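PDB 6YF6: galactose-binding lectin from Enterobacter cloacae subsp. cloacae, which probably recognises fucose- and galactose-type sugars with the help of bound calcium, this chain being its C-terminal sugar-binding domain. Local coordinates for residues A[40-43]-A[47-50]; A[72-75]-A[80-83]; A[84-87]-A[93-96]. One frame throughout, in Å; residues are numbered along the deposited sequence.

From the N terminus the three loops close one after another, and none lies within another. Contact 1 comes first, in the connection between strands 29-40 and 50-58, where the turn folds back beside the calcium ion. Contact 2 closes the loop that leaves strand 65-74 of one four-stranded sheet and enters strand 83-88 of the other. Where it ends, contact 3 begins, pairing strand 83-88 with the broken edge strand 91-98. Contacts 2 and 3 touch where Ile72 CD1 packs on Val84 CG2 at 4.0 Å, between the two sheets. The centres of contacts 1 and 2 lie about 11 Å apart, both at the calcium end of the domain.

Contact 1 of 3, residues A[40-43]-A[47-50]; sequences FITR and NHAG. With CA (calcium ion), chain D.
Thr42 and His48 meet inside the loop between strands 29-40 and 50-58, part of the calcium-containing fucoside site of this C-terminal lectin domain. The metal bonds come from one side of the loop: the calcium ion is bound by Ile41 O, Thr42 O and Thr42 OG1, the last at 2.3 Å, and Ser130, Gly132 and Asp134 also belong to the site. With chi1 at 57°, OG1 sits between the backbone N and the carbonyl carbon, on the calcium side, and is also hydrogen-bonded with Asn133 O. The bound fucoside touches Thr42 as well.

The packing is a CH-pi contact. Thr42 CB stands 3.4 Å from the centroid of the His48 ring and almost on its normal, while the methyl Thr42 CG2 comes down near His48 CG at 3.5 Å. The imidazole thus lies flat against a calcium ligand as a second-shell group. The ring of His26 of the second subunit meets it with the planes steeply inclined, so the dimer interface reaches this loop.

The polar link leaves the ring at its edge. His48 NE2 carries the proton and gives it to Arg43 O, which fixes the rotation of the imidazole. The acceptor is only 7° out of the ring plane, and the N-H meets a lone pair of Arg43 O in the carbonyl plane, with His48 NE2 to Arg43 O 2.8 Å.

Contact 2 of 3, residues A[72-75]-A[80-83]; sequences IARI and EAPK
The end of strand 65-74 and the loop entering strand 83-88 come nearest at Arg74 and Pro82, whose CA atoms are 7.1 Å apart, too far for backbone pairing, and the Arg74 side chain spans the gap. CG is anti to the backbone N (chi1 -171°), and the chain runs extended from there to NE, reaching across to the loop. On the way it crosses Pro82 at about a right angle: Pro82 CD lies 3.9 Å from Arg74 CG and 3.7 Å from Arg74 NE. The guanidinium then turns one face to Ala81, with Ala81 CA 3.5 Å above its plane and offset toward the rim, and Ala81 CB 4.0 Å from Arg74 CZ. Arg74 NH2 ends 3.2 Å from Glu80 O.

Outside the two segments, Arg74 NH1 is hydrogen-bonded to Lys100 O, and NH2 makes a weak hydrogen bond to Tyr79 O, a residue that also lines the fucoside pocket. Pro82 packs on Phe135 and Asn133 as well.

A buried cationic group is thus met here by backbone carbonyls, whose dipoles probably offset part of its charge. The loop carrying Tyr79 is tied through it to both strand 65-74 and Lys100.

Contact 3 of 3, residues A[84-87]-A[93-96]; sequences VSLR and ISAP
A beta hairpin of strands 83-88 and 91-98 brings the two segments together at the edge of one sheet of the domain, running nearly antiparallel at 163°. At one end a backbone bond joins them: Ile93 N donates to Leu86 O at 2.9 Å. The next bond ends on a side chain: Leu86 N gives its proton to Ser94 OG at 2.7 Å with an N-H...O angle of 145°. Ser94 OG reaches inward with chi1 at 78°, between its own backbone N and carbonyl carbon, and comes within 3.3 Å of Ser85 CA. Its proton goes to Ala95 O, 3.2 Å from Ser94 OG and well above that carbonyl plane.

Apolar packing flanks these bonds. Ile93 CG1 touches Leu86 CB at 3.8 Å, and both residues also pack on Trp68 of the facing sheet. Farther along, Pro96 CA approaches Ser85 CB at 3.9 Å. The polar end of Ser85 is hydrogen-bonded to His126, and Arg87 forms salt bridges with Asp92 and Glu51.

Ser94 OG, as acceptor from one strand and donor within the other, stands in for a backbone carbonyl, which satisfies Leu86 N where strand 91-98 departs from regular pairing.

Contact 1 of 3, residues A[40-43]-A[47-50]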
ATOM      1  N   PHE A  40      -6.759  10.333  13.029  1.00 24.32           N
ATOM      2  CA  PHE A  40      -6.333  11.122  14.182  1.00 23.17           C
ATOM      3  C   PHE A  40      -6.761  12.563  13.922  1.00 23.33           C
ATOM      4  O   PHE A  40      -6.064  13.310  13.230  1.00 23.95           O
ATOM      5  CB  PHE A  40      -4.825  11.016  14.396  1.00 23.36           C
ATOM      6  CG  PHE A  40      -4.341   9.613  14.651  1.00 23.59           C
ATOM      7  CD1 PHE A  40      -4.184   8.717  13.607  1.00 24.67           C
ATOM      8  CD2 PHE A  40      -4.037   9.194  15.937  1.00 23.16           C
ATOM      9  CE1 PHE A  40      -3.738   7.428  13.843  1.00 24.16           C
ATOM     10  CE2 PHE A  40      -3.593   7.908  16.178  1.00 22.92           C
ATOM     11  CZ  PHE A  40      -3.442   7.024  15.131  1.00 23.24           C
ATOM     12  N   ILE A  41      -7.918  12.948  14.470  1.00 21.76           N
ATOM     13  CA  ILE A  41      -8.443  14.305  14.298  1.00 25.12           C
ATOM     14  C   ILE A  41      -8.015  15.250  15.415  1.00 21.94           C
ATOM     15  O   ILE A  41      -8.217  16.470  15.292  1.00 24.26           O
ATOM     16  CB  ILE A  41      -9.981  14.230  14.187  1.00 25.66           C
ATOM     17  CG1 ILE A  41     -10.539  15.457  13.465  1.00 28.36           C
ATOM     18  CG2 ILE A  41     -10.592  14.071  15.565  1.00 28.59           C
ATOM     19  CD1 ILE A  41     -10.138  15.531  11.998  1.00 28.10           C
ATOM     20  N   THR A  42      -7.428  14.729  16.496  1.00 21.88           N
ATOM     21  CA  THR A  42      -6.876  15.508  17.602  1.00 23.98           C
ATOM     22  C   THR A  42      -7.777  16.665  18.015  1.00 26.16           C
ATOM     23  O   THR A  42      -7.571  17.815  17.608  1.00 26.28           O
ATOM     24  CB  THR A  42      -5.472  16.019  17.247  1.00 24.57           C
ATOM     25  OG1 THR A  42      -5.511  16.804  16.049  1.00 27.26           O
ATOM     26  CG2 THR A  42      -4.536  14.847  17.042  1.00 22.41           C
ATOM     27  N   ARG A  43      -8.766  16.360  18.854  1.00 29.08           N
ATOM     28  CA  ARG A  43      -9.783  17.325  19.230  1.00 31.51           C
ATOM     29  C   ARG A  43      -9.203  18.417  20.127  1.00 30.85           C
ATOM     30  O   ARG A  43      -8.131  18.253  20.716  1.00 31.63           O
ATOM     31  CB  ARG A  43     -10.926  16.627  19.960  1.00 33.45           C
ATOM     32  CG  ARG A  43     -11.675  15.563  19.164  1.00 34.04           C
ATOM     33  CD  ARG A  43     -12.755  14.970  20.046  1.00 34.53           C
ATOM     34  NE  ARG A  43     -13.426  13.804  19.483  1.00 33.14           N
ATOM     35  CZ  ARG A  43     -14.413  13.164  20.103  1.00 34.43           C
ATOM     36  NH1 ARG A  43     -14.827  13.585  21.293  1.00 36.70           N
ATOM     37  NH2 ARG A  43     -14.985  12.109  19.542  1.00 32.35           N
ATOM     38  N   ASN A  47      -4.046  16.653  25.067  1.00 28.59           N
ATOM     39  CA  ASN A  47      -2.622  16.573  24.757  1.00 28.59           C
ATOM     40  C   ASN A  47      -2.396  15.373  23.841  1.00 27.05           C
ATOM     41  O   ASN A  47      -2.550  14.222  24.263  1.00 29.41           O
ATOM     42  CB  ASN A  47      -1.796  16.473  26.037  1.00 29.08           C
ATOM     43  CG  ASN A  47      -0.315  16.694  25.791  1.00 30.29           C
ATOM     44  OD1 ASN A  47       0.289  16.022  24.958  1.00 30.92           O
ATOM     45  ND2 ASN A  47       0.275  17.642  26.509  1.00 30.72           N
ATOM     46  N   HIS A  48      -2.035  15.640  22.584  1.00 25.39           N
ATOM     47  CA  HIS A  48      -1.862  14.600  21.577  1.00 23.32           C
ATOM     48  C   HIS A  48      -0.401  14.223  21.353  1.00 23.44           C
ATOM     49  O   HIS A  48      -0.077  13.593  20.341  1.00 21.62           O
ATOM     50  CB  HIS A  48      -2.510  15.051  20.271  1.00 23.49           C
ATOM     51  CG  HIS A  48      -3.908  15.545  20.452  1.00 24.55           C
ATOM     52  ND1 HIS A  48      -4.973  14.695  20.654  1.00 22.62           N
ATOM     53  CD2 HIS A  48      -4.411  16.801  20.511  1.00 24.10           C
ATOM     54  CE1 HIS A  48      -6.076  15.405  20.807  1.00 23.89           C
ATOM     55  NE2 HIS A  48      -5.763  16.685  20.721  1.00 24.21           N
ATOM     56  N   ALA A  49       0.482  14.581  22.278  1.00 27.04           N
ATOM     57  CA  ALA A  49       1.873  14.150  22.243  1.00 28.04           C
ATOM     58  C   ALA A  49       2.056  12.973  23.191  1.00 27.17           C
ATOM     59  O   ALA A  49       1.567  13.003  24.328  1.00 25.02           O
ATOM     60  CB  ALA A  49       2.817  15.288  22.627  1.00 30.16           C
ATOM     61  N   GLY A  50       2.760  11.948  22.724  1.00 26.78           N
ATOM     62  CA  GLY A  50       2.998  10.736  23.469  1.00 26.43           C
ATOM     63  C   GLY A  50       2.720   9.528  22.601  1.00 25.79           C
ATOM     64  O   GLY A  50       2.711   9.612  21.368  1.00 26.53           O
TER
HETATM   65 CA    CA D 302      -6.889  18.443  15.153  1.00 21.95          CA

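Contact 2 of 3, residues A[72-75]-A[80-83]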
ATOM      1  N   ILE A  72       1.248   6.092   6.443  1.00 23.15           N
ATOM      2  CA  ILE A  72       0.712   7.229   7.176  1.00 23.20           C
ATOM      3  C   ILE A  72       0.627   8.431   6.250  1.00 23.25           C
ATOM      4  O   ILE A  72       1.425   8.577   5.320  1.00 21.46           O
ATOM      5  CB  ILE A  72       1.591   7.535   8.408  1.00 22.09           C
ATOM      6  CG1 ILE A  72       0.974   8.641   9.257  1.00 24.51           C
ATOM      7  CG2 ILE A  72       3.009   7.922   7.984  1.00 20.51           C
ATOM      8  CD1 ILE A  72       1.557   8.695  10.648  1.00 26.60           C
ATOM      9  N   ALA A  73      -0.354   9.297   6.511  1.00 24.65           N
ATOM     10  CA  ALA A  73      -0.553  10.485   5.696  1.00 23.17           C
ATOM     11  C   ALA A  73      -1.149  11.605   6.534  1.00 21.94           C
ATOM     12  O   ALA A  73      -2.008  11.368   7.387  1.00 23.10           O
ATOM     13  CB  ALA A  73      -1.477  10.207   4.502  1.00 21.99           C
ATOM     14  N   ARG A  74      -0.692  12.824   6.276  1.00 21.90           N
ATOM     15  CA  ARG A  74      -1.385  13.986   6.799  1.00 21.47           C
ATOM     16  C   ARG A  74      -2.711  14.158   6.067  1.00 22.91           C
ATOM     17  O   ARG A  74      -2.853  13.784   4.899  1.00 25.91           O
ATOM     18  CB  ARG A  74      -0.538  15.244   6.641  1.00 21.72           C
ATOM     19  CG  ARG A  74      -1.118  16.446   7.374  1.00 22.35           C
ATOM     20  CD  ARG A  74      -0.388  17.718   7.016  1.00 24.71           C
ATOM     21  NE  ARG A  74      -0.687  18.787   7.961  1.00 28.28           N
ATOM     22  CZ  ARG A  74      -0.148  20.000   7.913  1.00 31.13           C
ATOM     23  NH1 ARG A  74       0.724  20.306   6.961  1.00 31.65           N
ATOM     24  NH2 ARG A  74      -0.487  20.909   8.817  1.00 33.25           N
ATOM     25  N   ILE A  75      -3.695  14.717   6.769  1.00 23.34           N
ATOM     26  CA  ILE A  75      -4.951  15.109   6.149  1.00 25.87           C
ATOM     27  C   ILE A  75      -5.212  16.575   6.464  1.00 26.41           C
ATOM     28  O   ILE A  75      -4.643  17.148   7.396  1.00 27.86           O
ATOM     29  CB  ILE A  75      -6.137  14.235   6.607  1.00 27.57           C
ATOM     30  CG1 ILE A  75      -6.296  14.282   8.127  1.00 30.06           C
ATOM     31  CG2 ILE A  75      -5.936  12.806   6.124  1.00 26.15           C
ATOM     32  CD1 ILE A  75      -7.678  13.869   8.609  1.00 33.68           C
ATOM     33  N   GLU A  80      -0.855  23.008  12.448  1.00 30.52           N
ATOM     34  CA  GLU A  80       0.385  22.328  12.790  1.00 32.03           C
ATOM     35  C   GLU A  80       0.521  21.003  12.050  1.00 28.29           C
ATOM     36  O   GLU A  80      -0.439  20.238  11.923  1.00 25.56           O
ATOM     37  CB  GLU A  80       0.467  22.096  14.298  1.00 41.17           C
ATOM     38  CG  GLU A  80       1.013  23.299  15.055  1.00 59.26           C
ATOM     39  CD  GLU A  80       1.665  22.924  16.366  1.00 79.03           C
ATOM     40  OE1 GLU A  80       1.182  23.385  17.421  1.00 89.47           O
ATOM     41  OE2 GLU A  80       2.663  22.172  16.343  1.00 84.90           O
ATOM     42  N   ALA A  81       1.729  20.742  11.557  1.00 28.67           N
ATOM     43  CA  ALA A  81       2.009  19.479  10.891  1.00 28.80           C
ATOM     44  C   ALA A  81       2.278  18.391  11.929  1.00 27.19           C
ATOM     45  O   ALA A  81       2.987  18.633  12.909  1.00 29.49           O
ATOM     46  CB  ALA A  81       3.217  19.621   9.965  1.00 30.78           C
ATOM     47  N   PRO A  82       1.726  17.190  11.754  1.00 26.18           N
ATOM     48  CA  PRO A  82       2.054  16.102  12.686  1.00 26.42           C
ATOM     49  C   PRO A  82       3.530  15.738  12.611  1.00 27.00           C
ATOM     50  O   PRO A  82       4.206  15.974  11.609  1.00 27.89           O
ATOM     51  CB  PRO A  82       1.167  14.940  12.214  1.00 25.55           C
ATOM     52  CG  PRO A  82       0.103  15.571  11.356  1.00 25.18           C
ATOM     53  CD  PRO A  82       0.756  16.761  10.727  1.00 24.47           C
ATOM     54  N   LYS A  83       4.033  15.154  13.702  1.00 26.98           N
ATOM     55  CA  LYS A  83       5.390  14.610  13.758  1.00 27.82           C
ATOM     56  C   LYS A  83       5.334  13.280  14.493  1.00 25.23           C
ATOM     57  O   LYS A  83       4.996  13.246  15.680  1.00 25.33           O
ATOM     58  CB  LYS A  83       6.357  15.561  14.464  1.00 36.52           C
ATOM     59  CG  LYS A  83       6.600  16.874  13.745  1.00 45.36           C
ATOM     60  CD  LYS A  83       7.767  17.626  14.380  1.00 57.97           C
ATOM     61  CE  LYS A  83       7.983  18.985  13.738  1.00 68.40           C
ATOM     62  NZ  LYS A  83       8.660  19.932  14.671  1.00 78.53           N
TER

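Contact 3 of 3, residues A[84-87]-A[93-96]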
ATOM      1  N   VAL A  84       5.675  12.192  13.806  1.00 24.04           N
ATOM      2  CA  VAL A  84       5.418  10.845  14.305  1.00 24.28           C
ATOM      3  C   VAL A  84       6.681  10.006  14.194  1.00 23.94           C
ATOM      4  O   VAL A  84       7.380  10.049  13.176  1.00 25.91           O
ATOM      5  CB  VAL A  84       4.252  10.190  13.533  1.00 23.99           C
ATOM      6  CG1 VAL A  84       3.876   8.856  14.157  1.00 25.31           C
ATOM      7  CG2 VAL A  84       3.045  11.131  13.498  1.00 24.87           C
ATOM      8  N   SER A  85       6.972   9.236  15.245  1.00 23.43           N
ATOM      9  CA  SER A  85       8.109   8.324  15.269  1.00 23.19           C
ATOM     10  C   SER A  85       7.636   6.952  15.738  1.00 24.67           C
ATOM     11  O   SER A  85       6.463   6.755  16.072  1.00 24.52           O
ATOM     12  CB  SER A  85       9.235   8.848  16.173  1.00 24.05           C
ATOM     13  OG  SER A  85       8.830   8.913  17.531  1.00 24.83           O
ATOM     14  N   LEU A  86       8.566   5.997  15.759  1.00 24.41           N
ATOM     15  CA  LEU A  86       8.298   4.635  16.197  1.00 22.13           C
ATOM     16  C   LEU A  86       9.157   4.293  17.406  1.00 24.74           C
ATOM     17  O   LEU A  86      10.319   4.708  17.495  1.00 25.93           O
ATOM     18  CB  LEU A  86       8.573   3.630  15.080  1.00 24.03           C
ATOM     19  CG  LEU A  86       7.887   3.908  13.743  1.00 26.95           C
ATOM     20  CD1 LEU A  86       8.416   2.966  12.665  1.00 31.44           C
ATOM     21  CD2 LEU A  86       6.386   3.780  13.892  1.00 27.03           C
ATOM     22  N   ARG A  87       8.591   3.506  18.314  1.00 24.88           N
ATOM     23  CA  ARG A  87       9.265   3.106  19.542  1.00 26.74           C
ATOM     24  C   ARG A  87       9.064   1.615  19.766  1.00 27.40           C
ATOM     25  O   ARG A  87       7.982   1.080  19.510  1.00 28.48           O
ATOM     26  CB  ARG A  87       8.732   3.910  20.733  1.00 28.68           C
ATOM     27  CG  ARG A  87       9.430   3.644  22.056  1.00 30.32           C
ATOM     28  CD  ARG A  87       8.943   4.617  23.124  1.00 32.77           C
ATOM     29  NE  ARG A  87       9.249   6.002  22.772  1.00 33.13           N
ATOM     30  CZ  ARG A  87       8.593   7.064  23.233  1.00 34.18           C
ATOM     31  NH1 ARG A  87       7.577   6.920  24.075  1.00 33.86           N
ATOM     32  NH2 ARG A  87       8.957   8.278  22.844  1.00 37.21           N
ATOM     33  N   ILE A  93      13.155   3.972  17.667  1.00 27.54           N
ATOM     34  CA  ILE A  93      13.743   3.267  16.531  1.00 30.32           C
ATOM     35  C   ILE A  93      13.543   4.022  15.224  1.00 32.43           C
ATOM     36  O   ILE A  93      13.816   3.473  14.148  1.00 33.68           O
ATOM     37  CB  ILE A  93      13.200   1.830  16.411  1.00 31.69           C
ATOM     38  CG1 ILE A  93      11.675   1.831  16.285  1.00 31.26           C
ATOM     39  CG2 ILE A  93      13.664   0.989  17.595  1.00 28.69           C
ATOM     40  CD1 ILE A  93      11.104   0.489  15.875  1.00 33.67           C
ATOM     41  N   SER A  94      13.076   5.266  15.282  1.00 30.57           N
ATOM     42  CA  SER A  94      12.963   6.093  14.092  1.00 29.25           C
ATOM     43  C   SER A  94      13.085   7.554  14.495  1.00 27.88           C
ATOM     44  O   SER A  94      12.790   7.926  15.635  1.00 27.99           O
ATOM     45  CB  SER A  94      11.634   5.856  13.361  1.00 28.64           C
ATOM     46  OG  SER A  94      10.561   6.533  14.003  1.00 28.44           O
ATOM     47  N   ALA A  95      13.534   8.378  13.553  1.00 27.77           N
ATOM     48  CA  ALA A  95      13.469   9.816  13.734  1.00 28.10           C
ATOM     49  C   ALA A  95      12.013  10.274  13.677  1.00 27.92           C
ATOM     50  O   ALA A  95      11.164   9.595  13.096  1.00 27.59           O
ATOM     51  CB  ALA A  95      14.284  10.524  12.656  1.00 29.51           C
ATOM     52  N   PRO A  96      11.690  11.417  14.289  1.00 26.91           N
ATOM     53  CA  PRO A  96      10.339  11.981  14.114  1.00 26.97           C
ATOM     54  C   PRO A  96      10.137  12.454  12.684  1.00 28.96           C
ATOM     55  O   PRO A  96      10.862  13.323  12.194  1.00 33.03           O
ATOM     56  CB  PRO A  96      10.301  13.149  15.110  1.00 26.42           C
ATOM     57  CG  PRO A  96      11.423  12.911  16.056  1.00 26.86           C
ATOM     58  CD  PRO A  96      12.472  12.150  15.299  1.00 28.02           C
TER